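PDB 5ZE8: cytochrome c552 from Thermochromatium tepidum, which carries five heme c groups at low redox potential and probably transfers electrons in a thermophilic purple sulfur photosynthetic bacterium. Local coordinates for residues Asp294-Gln308 / Leu378-Ala392. Numbering follows the deposited sequence. Where two conformers were deposited one is given.
Sequences DKEKIAAQVWIRNLQ and LQPHETRELNYEIPA. With HEC (heme c), chain F.
Trp303 turns its CG beside its own backbone N (chi1 -50°), while Glu385 CG is anti to the backbone N (chi1 176°) in an extended chain, and the two side chains run side by side, pointing the same way. Glu385 CG sits over the face of the six-membered ring, 3.8 Å from the Trp303 centroid, a CH-pi contact with the carboxylate plane 30° from the ring; Trp303 NE1 is hydrogen-bonded to Thr290 OG1 of strand 285-294. At the far end, Asp294 OD2 from the Asp294-Lys297 turn lies 2.7 Å from Glu389 OE2, a spacing consistent with a shared proton. Strands 297-306 and 383-391 pair antiparallel in a regular ladder, Ile304 N to Arg384 O at 2.9 Å being one rung, and with 285-294 they form a three-stranded sheet whose middle strand is 297-306. On the other face Ala300 CB meets Ile390 CD1 at 4.0 Å, and on that side Leu378 CD1, from the loop leading into strand 383-391, meets Ile304 CG2 at 3.8 Å; this apolar side packs against strands 320-328 and 351-357 of a second sheet, in sandwich fashion. At the heme end of the strands, Asn306 ND2 donates to Gln379 O at 2.9 Å from above the carbonyl plane, with Glu382 N reaching the same oxygen from the opposite face, and ND2 also serves His310 O. Asn306 OD1 accepts from Gln308 N, an Asx turn. An alanine at Asn306 is likely to leave Gln379 O with one donor fewer and the turn into Gln308 without its side-chain acceptor. Arg384 grips Glu382 side-on, NE to OE2 at 2.9 Å and NH2 to OE1, while Gln379 N takes the anti lone pair of OE1. Gln308 O accepts from His381 N, inside the type II turn Gln379-Glu382, and Gln308 CG lies 3.8 Å from C2D of the heme.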
ATOM      1  N   ASP A 294      19.390  13.026  34.282  1.00 29.95           N
ATOM      2  CA  ASP A 294      20.715  12.597  34.018  1.00 32.90           C
ATOM      3  C   ASP A 294      21.631  13.823  34.187  1.00 33.24           C
ATOM      4  O   ASP A 294      22.065  14.437  33.210  1.00 33.26           O
ATOM      5  CB  ASP A 294      20.885  11.978  32.615  1.00 36.30           C
ATOM      6  CG  ASP A 294      22.333  11.600  32.299  1.00 40.01           C
ATOM      7  OD1 ASP A 294      23.071  11.222  33.243  1.00 46.76           O
ATOM      8  OD2 ASP A 294      22.744  11.683  31.117  1.00 43.03           O
ATOM      9  N   LYS A 295      21.946  14.134  35.443  1.00 34.64           N
ATOM     10  CA  LYS A 295      22.921  15.206  35.766  1.00 30.56           C
ATOM     11  C   LYS A 295      22.219  16.488  35.454  1.00 30.09           C
ATOM     12  O   LYS A 295      21.191  16.732  36.032  1.00 32.20           O
ATOM     13  CB  LYS A 295      24.244  15.077  34.980  1.00 35.17           C
ATOM     14  CG  LYS A 295      24.884  13.692  34.867  1.00 44.55           C
ATOM     15  CD  LYS A 295      25.700  13.232  36.054  1.00 47.74           C
ATOM     16  CE  LYS A 295      26.482  11.965  35.675  1.00 53.32           C
ATOM     17  NZ  LYS A 295      26.526  10.971  36.788  1.00 54.49           N
ATOM     18  N   GLU A 296      22.779  17.336  34.578  1.00 29.19           N
ATOM     19  CA  GLU A 296      22.101  18.594  34.196  1.00 31.49           C
ATOM     20  C   GLU A 296      21.451  18.441  32.832  1.00 27.86           C
ATOM     21  O   GLU A 296      21.203  19.442  32.157  1.00 28.35           O
ATOM     22  CB  GLU A 296      23.087  19.762  34.177  1.00 32.51           C
ATOM     23  CG  GLU A 296      23.775  19.975  35.537  1.00 35.98           C
ATOM     24  CD  GLU A 296      22.778  20.198  36.668  1.00 39.26           C
ATOM     25  OE1 GLU A 296      22.950  19.609  37.762  1.00 33.60           O
ATOM     26  OE2 GLU A 296      21.776  20.928  36.435  1.00 36.80           O
ATOM     27  N   LYS A 297      21.258  17.170  32.440  1.00 26.00           N
ATOM     28  CA  LYS A 297      20.472  16.788  31.243  1.00 27.02           C
ATOM     29  C   LYS A 297      19.236  16.029  31.625  1.00 24.36           C
ATOM     30  O   LYS A 297      19.080  15.474  32.748  1.00 25.08           O
ATOM     31  CB  LYS A 297      21.307  15.901  30.276  1.00 25.64           C
ATOM     32  CG  LYS A 297      22.686  16.410  29.888  1.00 29.78           C
ATOM     33  CD  LYS A 297      22.695  17.472  28.825  1.00 34.35           C
ATOM     34  CE  LYS A 297      24.125  17.721  28.310  1.00 39.30           C
ATOM     35  NZ  LYS A 297      24.749  16.469  27.764  1.00 44.48           N
ATOM     36  N   ILE A 298      18.352  15.924  30.633  1.00 21.42           N
ATOM     37  CA  ILE A 298      17.199  15.047  30.703  1.00 22.46           C
ATOM     38  C   ILE A 298      17.534  13.938  29.673  1.00 20.40           C
ATOM     39  O   ILE A 298      17.780  14.221  28.527  1.00 21.13           O
ATOM     40  CB  ILE A 298      15.903  15.762  30.276  1.00 22.82           C
ATOM     41  CG1 ILE A 298      15.530  16.856  31.284  1.00 25.07           C
ATOM     42  CG2 ILE A 298      14.802  14.738  29.982  1.00 23.49           C
ATOM     43  CD1 ILE A 298      14.684  17.907  30.622  1.00 25.51           C
ATOM     44  N   ALA A 299      17.627  12.703  30.118  1.00 21.96           N
ATOM     45  CA  ALA A 299      17.720  11.554  29.223  1.00 23.38           C
ATOM     46  C   ALA A 299      16.301  11.174  28.764  1.00 19.73           C
ATOM     47  O   ALA A 299      15.460  10.733  29.502  1.00 22.92           O
ATOM     48  CB  ALA A 299      18.404  10.400  29.911  1.00 25.38           C
ATOM     49  N   ALA A 300      16.067  11.322  27.458  1.00 21.46           N
ATOM     50  CA  ALA A 300      14.745  11.102  26.845  1.00 19.83           C
ATOM     51  C   ALA A 300      14.875   9.838  26.007  1.00 20.06           C
ATOM     52  O   ALA A 300      15.791   9.706  25.288  1.00 23.84           O
ATOM     53  CB  ALA A 300      14.373  12.327  25.961  1.00 19.92           C
ATOM     54  N   GLN A 301      13.959   8.885  26.205  1.00 22.26           N
ATOM     55  CA  GLN A 301      13.953   7.635  25.444  1.00 23.25           C
ATOM     56  C   GLN A 301      12.689   7.591  24.657  1.00 21.10           C
ATOM     57  O   GLN A 301      11.601   7.707  25.245  1.00 20.05           O
ATOM     58  CB  GLN A 301      14.020   6.447  26.387  1.00 28.04           C
ATOM     59  CG  GLN A 301      15.340   6.319  27.152  1.00 34.06           C
ATOM     60  CD  GLN A 301      15.324   7.061  28.472  1.00 37.83           C
ATOM     61  OE1 GLN A 301      14.408   6.881  29.277  1.00 49.03           O
ATOM     62  NE2 GLN A 301      16.344   7.895  28.715  1.00 44.33           N
ATOM     63  N   VAL A 302      12.820   7.428  23.334  1.00 20.62           N
ATOM     64  CA  VAL A 302      11.685   7.340  22.438  1.00 18.55           C
ATOM     65  C   VAL A 302      11.636   5.856  22.039  1.00 16.21           C
ATOM     66  O   VAL A 302      12.608   5.306  21.597  1.00 18.07           O
ATOM     67  CB  VAL A 302      11.801   8.279  21.213  1.00 19.47           C
ATOM     68  CG1 VAL A 302      10.664   8.005  20.246  1.00 17.70           C
ATOM     69  CG2 VAL A 302      11.738   9.701  21.665  1.00 18.81           C
ATOM     70  N   TRP A 303      10.501   5.209  22.304  1.00 15.64           N
ATOM     71  CA  TRP A 303      10.266   3.808  21.930  1.00 17.74           C
ATOM     72  C   TRP A 303       9.221   3.734  20.830  1.00 14.15           C
ATOM     73  O   TRP A 303       8.099   4.331  20.962  1.00 14.43           O
ATOM     74  CB  TRP A 303       9.806   3.020  23.169  1.00 21.01           C
ATOM     75  CG  TRP A 303      10.703   3.231  24.392  1.00 27.33           C
ATOM     76  CD1 TRP A 303      10.625   4.261  25.326  1.00 34.00           C
ATOM     77  CD2 TRP A 303      11.804   2.421  24.791  1.00 31.85           C
ATOM     78  NE1 TRP A 303      11.624   4.125  26.281  1.00 34.15           N
ATOM     79  CE2 TRP A 303      12.361   3.008  25.980  1.00 33.23           C
ATOM     80  CE3 TRP A 303      12.391   1.259  24.268  1.00 34.77           C
ATOM     81  CZ2 TRP A 303      13.461   2.456  26.639  1.00 33.56           C
ATOM     82  CZ3 TRP A 303      13.500   0.720  24.939  1.00 33.50           C
ATOM     83  CH2 TRP A 303      14.015   1.329  26.110  1.00 37.22           C
ATOM     84  N   ILE A 304       9.584   3.045  19.763  1.00 13.73           N
ATOM     85  CA  ILE A 304       8.626   2.929  18.621  1.00 14.77           C
ATOM     86  C   ILE A 304       8.547   1.427  18.283  1.00 13.56           C
ATOM     87  O   ILE A 304       9.505   0.893  17.748  1.00 15.17           O
ATOM     88  CB  ILE A 304       9.067   3.727  17.391  1.00 15.96           C
ATOM     89  CG1 ILE A 304       9.507   5.139  17.811  1.00 17.34           C
ATOM     90  CG2 ILE A 304       7.891   3.787  16.431  1.00 15.03           C
ATOM     91  CD1 ILE A 304       9.954   5.996  16.656  1.00 18.63           C
ATOM     92  N   ARG A 305       7.404   0.806  18.563  1.00 14.22           N
ATOM     93  CA  ARG A 305       7.195  -0.599  18.175  1.00 13.75           C
ATOM     94  C   ARG A 305       6.337  -0.679  16.900  1.00 12.69           C
ATOM     95  O   ARG A 305       5.221  -0.128  16.834  1.00 13.01           O
ATOM     96  CB  ARG A 305       6.462  -1.339  19.269  1.00 14.78           C
ATOM     97  CG  ARG A 305       5.983  -2.743  18.858  1.00 17.39           C
ATOM     98  CD  ARG A 305       5.399  -3.536  20.073  1.00 19.67           C
ATOM     99  NE  ARG A 305       4.855  -4.821  19.651  1.00 23.72           N
ATOM    100  CZ  ARG A 305       3.879  -5.517  20.265  1.00 24.53           C
ATOM    101  NH1 ARG A 305       3.399  -5.132  21.446  1.00 26.13           N
ATOM    102  NH2 ARG A 305       3.390  -6.607  19.687  1.00 23.74           N
ATOM    103  N   ASN A 306       6.898  -1.336  15.883  1.00 12.69           N
ATOM    104  CA  ASN A 306       6.161  -1.662  14.658  1.00 13.15           C
ATOM    105  C   ASN A 306       5.268  -2.868  14.980  1.00 13.57           C
ATOM    106  O   ASN A 306       5.758  -3.952  15.288  1.00 15.43           O
ATOM    107  CB  ASN A 306       7.157  -2.026  13.585  1.00 11.64           C
ATOM    108  CG  ASN A 306       6.523  -2.404  12.285  1.00 11.49           C
ATOM    109  OD1 ASN A 306       5.338  -2.214  12.120  1.00 12.75           O
ATOM    110  ND2 ASN A 306       7.301  -3.008  11.380  1.00 11.98           N
ATOM    111  N   LEU A 307       3.983  -2.656  14.841  1.00 12.76           N
ATOM    112  CA  LEU A 307       2.977  -3.717  15.053  1.00 13.47           C
ATOM    113  C   LEU A 307       2.801  -4.603  13.819  1.00 13.76           C
ATOM    114  O   LEU A 307       1.950  -5.557  13.867  1.00 14.31           O
ATOM    115  CB  LEU A 307       1.623  -3.100  15.414  1.00 15.28           C
ATOM    116  CG  LEU A 307       1.636  -2.506  16.834  1.00 16.43           C
ATOM    117  CD1 LEU A 307       0.428  -1.589  17.023  1.00 18.87           C
ATOM    118  CD2 LEU A 307       1.859  -3.556  17.940  1.00 15.73           C
ATOM    119  N   GLN A 308       3.495  -4.340  12.701  1.00 12.79           N
ATOM    120  CA  GLN A 308       3.247  -5.003  11.425  1.00 13.12           C
ATOM    121  C   GLN A 308       4.250  -6.119  11.193  1.00 13.65           C
ATOM    122  O   GLN A 308       5.412  -6.050  11.684  1.00 12.98           O
ATOM    123  CB  GLN A 308       3.384  -3.939  10.317  1.00 12.55           C
ATOM    124  CG  GLN A 308       2.476  -2.724  10.543  1.00 12.98           C
ATOM    125  CD  GLN A 308       3.045  -1.466   9.909  1.00 15.47           C
ATOM    126  OE1 GLN A 308       3.549  -1.485   8.742  1.00 15.07           O
ATOM    127  NE2 GLN A 308       2.976  -0.389  10.635  1.00 16.48           N
ATOM    128  N   LEU A 378      11.493   0.888  10.072  1.00 12.66           N
ATOM    129  CA  LEU A 378      11.326  -0.084  11.088  1.00 14.57           C
ATOM    130  C   LEU A 378      11.159  -1.428  10.433  1.00 13.91           C
ATOM    131  O   LEU A 378      10.276  -1.586   9.559  1.00 15.90           O
ATOM    132  CB  LEU A 378      10.107   0.212  11.954  1.00 15.40           C
ATOM    133  CG  LEU A 378      10.048   1.576  12.675  1.00 16.22           C
ATOM    134  CD1 LEU A 378       8.643   1.889  13.188  1.00 16.44           C
ATOM    135  CD2 LEU A 378      11.067   1.550  13.791  1.00 18.51           C
ATOM    136  N   GLN A 379      11.880  -2.418  10.942  1.00 14.04           N
ATOM    137  CA  GLN A 379      11.842  -3.743  10.424  1.00 14.97           C
ATOM    138  C   GLN A 379      10.646  -4.495  10.946  1.00 13.93           C
ATOM    139  O   GLN A 379       9.999  -4.047  11.890  1.00 14.87           O
ATOM    140  CB  GLN A 379      13.168  -4.459  10.692  1.00 17.22           C
ATOM    141  CG  GLN A 379      14.330  -3.786   9.923  1.00 20.20           C
ATOM    142  CD  GLN A 379      14.163  -3.703   8.351  1.00 24.11           C
ATOM    143  OE1 GLN A 379      14.348  -2.622   7.712  1.00 33.15           O
ATOM    144  NE2 GLN A 379      13.763  -4.804   7.744  1.00 28.76           N
ATOM    145  N   PRO A 380      10.312  -5.635  10.287  1.00 14.94           N
ATOM    146  CA  PRO A 380       9.100  -6.333  10.782  1.00 16.32           C
ATOM    147  C   PRO A 380       9.162  -6.553  12.276  1.00 13.73           C
ATOM    148  O   PRO A 380      10.176  -7.040  12.774  1.00 15.42           O
ATOM    149  CB  PRO A 380       9.173  -7.648  10.050  1.00 15.89           C
ATOM    150  CG  PRO A 380       9.853  -7.368   8.781  1.00 16.86           C
ATOM    151  CD  PRO A 380      10.877  -6.312   9.125  1.00 15.91           C
ATOM    152  N   HIS A 381       8.063  -6.207  12.965  1.00 14.39           N
ATOM    153  CA  HIS A 381       7.895  -6.294  14.399  1.00 15.93           C
ATOM    154  C   HIS A 381       9.018  -5.725  15.269  1.00 14.54           C
ATOM    155  O   HIS A 381       9.190  -6.105  16.425  1.00 17.09           O
ATOM    156  CB  HIS A 381       7.526  -7.740  14.815  1.00 18.12           C
ATOM    157  CG  HIS A 381       8.610  -8.741  14.636  1.00 22.71           C
ATOM    158  ND1 HIS A 381       8.651  -9.606  13.562  1.00 30.04           N
ATOM    159  CD2 HIS A 381       9.723  -8.995  15.362  1.00 28.17           C
ATOM    160  CE1 HIS A 381       9.750 -10.343  13.627  1.00 26.73           C
ATOM    161  NE2 HIS A 381      10.405 -10.015  14.726  1.00 32.75           N
ATOM    162  N   GLU A 382       9.773  -4.724  14.726  1.00 14.70           N
ATOM    163  CA  GLU A 382      10.877  -4.177  15.431  1.00 16.10           C
ATOM    164  C   GLU A 382      10.393  -3.161  16.472  1.00 17.11           C
ATOM    165  O   GLU A 382       9.467  -2.386  16.204  1.00 16.25           O
ATOM    166  CB  GLU A 382      11.807  -3.428  14.478  1.00 17.29           C
ATOM    167  CG  GLU A 382      13.023  -2.818  15.174  1.00 17.03           C
ATOM    168  CD  GLU A 382      13.919  -1.952  14.287  1.00 20.77           C
ATOM    169  OE1 GLU A 382      13.677  -1.742  13.054  1.00 17.69           O
ATOM    170  OE2 GLU A 382      14.944  -1.490  14.889  1.00 19.16           O
ATOM    171  N   THR A 383      11.057  -3.154  17.663  1.00 17.68           N
ATOM    172  CA  THR A 383      10.925  -2.077  18.608  1.00 17.83           C
ATOM    173  C   THR A 383      12.281  -1.337  18.593  1.00 18.27           C
ATOM    174  O   THR A 383      13.326  -1.938  18.899  1.00 21.34           O
ATOM    175  CB  THR A 383      10.522  -2.519  20.027  1.00 19.56           C
ATOM    176  OG1 THR A 383       9.272  -3.196  19.996  1.00 18.91           O
ATOM    177  CG2 THR A 383      10.580  -1.273  20.933  1.00 22.62           C
ATOM    178  N   ARG A 384      12.262  -0.079  18.143  1.00 18.23           N
ATOM    179  CA  ARG A 384      13.446   0.791  18.081  1.00 16.64           C
ATOM    180  C   ARG A 384      13.412   1.787  19.229  1.00 18.23           C
ATOM    181  O   ARG A 384      12.389   2.401  19.506  1.00 17.67           O
ATOM    182  CB  ARG A 384      13.419   1.557  16.760  1.00 17.90           C
ATOM    183  CG  ARG A 384      14.563   2.524  16.427  1.00 19.50           C
ATOM    184  CD  ARG A 384      15.643   2.026  15.586  1.00 21.54           C
ATOM    185  NE  ARG A 384      15.222   1.310  14.392  1.00 18.90           N
ATOM    186  CZ  ARG A 384      15.157   1.778  13.144  1.00 16.80           C
ATOM    187  NH1 ARG A 384      15.499   3.046  12.794  1.00 17.34           N
ATOM    188  NH2 ARG A 384      14.728   0.905  12.217  1.00 17.30           N
ATOM    189  N   GLU A 385      14.531   1.879  19.922  1.00 18.52           N
ATOM    190  CA  GLU A 385      14.782   2.784  21.007  1.00 20.11           C
ATOM    191  C   GLU A 385      15.730   3.862  20.512  1.00 18.02           C
ATOM    192  O   GLU A 385      16.771   3.569  19.957  1.00 22.47           O
ATOM    193  CB  GLU A 385      15.479   2.020  22.143  1.00 22.87           C
ATOM    194  CG  GLU A 385      15.936   2.794  23.364  1.00 29.69           C
ATOM    195  CD  GLU A 385      16.833   1.894  24.289  1.00 30.76           C
ATOM    196  OE1 GLU A 385      16.807   0.642  24.148  1.00 43.78           O
ATOM    197  OE2 GLU A 385      17.547   2.433  25.176  1.00 45.93           O
ATOM    198  N   LEU A 386      15.348   5.124  20.675  0.50 20.11           N
ATOM    199  CA  LEU A 386      16.257   6.231  20.405  0.50 20.22           C
ATOM    200  C   LEU A 386      16.431   7.069  21.649  0.50 21.98           C
ATOM    201  O   LEU A 386      15.440   7.535  22.223  0.50 22.62           O
ATOM    202  CB  LEU A 386      15.747   7.121  19.263  0.50 21.19           C
ATOM    203  CG  LEU A 386      15.559   6.481  17.883  0.50 23.41           C
ATOM    204  CD1 LEU A 386      15.185   7.557  16.874  0.50 22.98           C
ATOM    205  CD2 LEU A 386      16.797   5.726  17.408  0.50 22.72           C
ATOM    206  N   ASN A 387      17.700   7.308  21.992  1.00 21.51           N
ATOM    207  CA  ASN A 387      18.111   8.044  23.176  1.00 25.46           C
ATOM    208  C   ASN A 387      18.597   9.416  22.859  1.00 21.20           C
ATOM    209  O   ASN A 387      19.422   9.636  21.955  1.00 25.16           O
ATOM    210  CB  ASN A 387      19.194   7.279  23.914  1.00 32.16           C
ATOM    211  CG  ASN A 387      18.740   5.888  24.288  1.00 39.41           C
ATOM    212  OD1 ASN A 387      17.926   5.727  25.192  1.00 40.34           O
ATOM    213  ND2 ASN A 387      19.241   4.867  23.565  1.00 46.63           N
ATOM    214  N   TYR A 388      18.076  10.368  23.623  1.00 20.01           N
ATOM    215  CA  TYR A 388      18.572  11.711  23.510  1.00 18.29           C
ATOM    216  C   TYR A 388      18.989  12.303  24.847  1.00 19.15           C
ATOM    217  O   TYR A 388      18.450  11.923  25.879  1.00 20.68           O
ATOM    218  CB  TYR A 388      17.479  12.558  22.894  1.00 18.77           C
ATOM    219  CG  TYR A 388      17.230  12.220  21.449  1.00 16.40           C
ATOM    220  CD1 TYR A 388      17.930  12.834  20.432  1.00 14.07           C
ATOM    221  CD2 TYR A 388      16.242  11.309  21.086  1.00 16.72           C
ATOM    222  CE1 TYR A 388      17.609  12.553  19.066  1.00 16.63           C
ATOM    223  CE2 TYR A 388      15.981  11.004  19.776  1.00 17.32           C
ATOM    224  CZ  TYR A 388      16.659  11.597  18.763  1.00 16.26           C
ATOM    225  OH  TYR A 388      16.417  11.269  17.403  1.00 18.10           O
ATOM    226  N   GLU A 389      19.957  13.220  24.808  1.00 20.50           N
ATOM    227  CA  GLU A 389      20.405  13.948  26.003  1.00 22.42           C
ATOM    228  C   GLU A 389      20.096  15.434  25.815  1.00 19.46           C
ATOM    229  O   GLU A 389      20.649  16.112  24.959  1.00 24.67           O
ATOM    230  CB  GLU A 389      21.872  13.673  26.218  1.00 25.07           C
ATOM    231  CG  GLU A 389      22.187  12.194  26.493  1.00 28.48           C
ATOM    232  CD  GLU A 389      22.140  11.790  27.955  1.00 36.73           C
ATOM    233  OE1 GLU A 389      22.737  10.746  28.286  1.00 51.91           O
ATOM    234  OE2 GLU A 389      21.562  12.513  28.806  1.00 45.85           O
ATOM    235  N   ILE A 390      19.136  15.883  26.570  1.00 19.27           N
ATOM    236  CA  ILE A 390      18.561  17.221  26.404  1.00 19.16           C
ATOM    237  C   ILE A 390      19.073  18.119  27.578  1.00 18.17           C
ATOM    238  O   ILE A 390      18.831  17.804  28.722  1.00 19.40           O
ATOM    239  CB  ILE A 390      17.003  17.235  26.428  1.00 17.88           C
ATOM    240  CG1 ILE A 390      16.437  16.339  25.274  1.00 19.08           C
ATOM    241  CG2 ILE A 390      16.496  18.668  26.227  1.00 18.96           C
ATOM    242  CD1 ILE A 390      14.953  16.202  25.321  1.00 17.81           C
ATOM    243  N   PRO A 391      19.662  19.276  27.256  1.00 21.95           N
ATOM    244  CA  PRO A 391      20.019  20.187  28.364  1.00 21.22           C
ATOM    245  C   PRO A 391      18.766  20.531  29.194  1.00 22.85           C
ATOM    246  O   PRO A 391      17.673  20.867  28.634  1.00 22.19           O
ATOM    247  CB  PRO A 391      20.599  21.411  27.635  1.00 24.26           C
ATOM    248  CG  PRO A 391      20.910  20.935  26.252  1.00 24.94           C
ATOM    249  CD  PRO A 391      20.005  19.824  25.924  1.00 21.66           C
ATOM    250  N   ALA A 392      18.848  20.426  30.536  1.00 21.97           N
ATOM    251  CA  ALA A 392      17.668  20.508  31.365  1.00 19.76           C
ATOM    252  C   ALA A 392      17.192  21.911  31.708  1.00 21.56           C
ATOM    253  O   ALA A 392      16.027  22.065  32.014  1.00 19.67           O
ATOM    254  CB  ALA A 392      17.832  19.674  32.651  1.00 21.92           C
TER
HETATM  255 FE   HEC F 505      -0.022  -4.513   5.906  1.00 10.93          FE
HETATM  256  CHA HEC F 505       0.091  -1.175   5.819  1.00 10.66           C
HETATM  257  CHB HEC F 505       0.316  -4.682   2.506  1.00 11.64           C
HETATM  258  CHC HEC F 505       0.074  -7.944   6.049  1.00 11.05           C
HETATM  259  CHD HEC F 505      -0.868  -4.389   9.224  1.00 11.41           C
HETATM  260  NA  HEC F 505       0.188  -3.212   4.422  1.00  9.91           N
HETATM  261  C1A HEC F 505       0.273  -1.816   4.612  1.00 10.29           C
HETATM  262  C2A HEC F 505       0.446  -1.166   3.343  1.00 10.56           C
HETATM  263  C3A HEC F 505       0.479  -2.187   2.431  1.00 12.11           C
HETATM  264  C4A HEC F 505       0.327  -3.437   3.083  1.00 12.88           C
HETATM  265  CMA HEC F 505       0.691  -2.080   0.917  1.00 12.59           C
HETATM  266  CAA HEC F 505       0.649   0.350   3.104  1.00 11.24           C
HETATM  267  CBA HEC F 505       2.105   0.758   3.307  1.00 11.77           C
HETATM  268  CGA HEC F 505       2.397   2.219   3.079  1.00 13.30           C
HETATM  269  O1A HEC F 505       2.549   2.670   1.919  1.00 11.65           O
HETATM  270  O2A HEC F 505       2.465   2.967   4.103  1.00 13.72           O
HETATM  271  NB  HEC F 505       0.149  -6.041   4.566  1.00 11.41           N
HETATM  272  C1B HEC F 505       0.216  -5.854   3.213  1.00 11.33           C
HETATM  273  C2B HEC F 505       0.302  -7.114   2.563  1.00 10.62           C
HETATM  274  C3B HEC F 505       0.259  -8.111   3.534  1.00 11.81           C
HETATM  275  C4B HEC F 505       0.176  -7.363   4.808  1.00 10.61           C
HETATM  276  CMB HEC F 505       0.465  -7.374   1.058  1.00 11.16           C
HETATM  277  CAB HEC F 505       0.430  -9.574   3.472  1.00 11.37           C
HETATM  278  CBB HEC F 505       1.608 -10.009   2.847  1.00 11.71           C
HETATM  279  NC  HEC F 505      -0.330  -5.898   7.357  1.00 10.32           N
HETATM  280  C1C HEC F 505      -0.201  -7.242   7.191  1.00 11.71           C
HETATM  281  C2C HEC F 505      -0.639  -7.860   8.408  1.00 10.79           C
HETATM  282  C3C HEC F 505      -0.955  -6.893   9.324  1.00 11.88           C
HETATM  283  C4C HEC F 505      -0.703  -5.633   8.652  1.00 11.17           C
HETATM  284  CMC HEC F 505      -0.792  -9.366   8.610  1.00 12.22           C
HETATM  285  CAC HEC F 505      -1.436  -6.962  10.765  1.00 12.16           C
HETATM  286  CBC HEC F 505      -0.671  -7.737  11.662  1.00 14.14           C
HETATM  287  ND  HEC F 505      -0.250  -3.097   7.215  1.00 11.64           N
HETATM  288  C1D HEC F 505      -0.684  -3.189   8.532  1.00 11.87           C
HETATM  289  C2D HEC F 505      -0.902  -1.854   9.132  1.00 11.41           C
HETATM  290  C3D HEC F 505      -0.607  -0.920   8.210  1.00 11.42           C
HETATM  291  C4D HEC F 505      -0.221  -1.758   7.036  1.00 10.50           C
HETATM  292  CMD HEC F 505      -1.322  -1.619  10.535  1.00 12.47           C
HETATM  293  CAD HEC F 505      -0.672   0.576   8.286  1.00 11.54           C
HETATM  294  CBD HEC F 505       0.676   1.211   8.043  1.00 12.30           C
HETATM  295  CGD HEC F 505       0.852   1.952   6.727  1.00 12.21           C
HETATM  296  O1D HEC F 505      -0.115   2.274   6.043  1.00 14.70           O
HETATM  297  O2D HEC F 505       2.010   2.207   6.430  1.00 14.53           O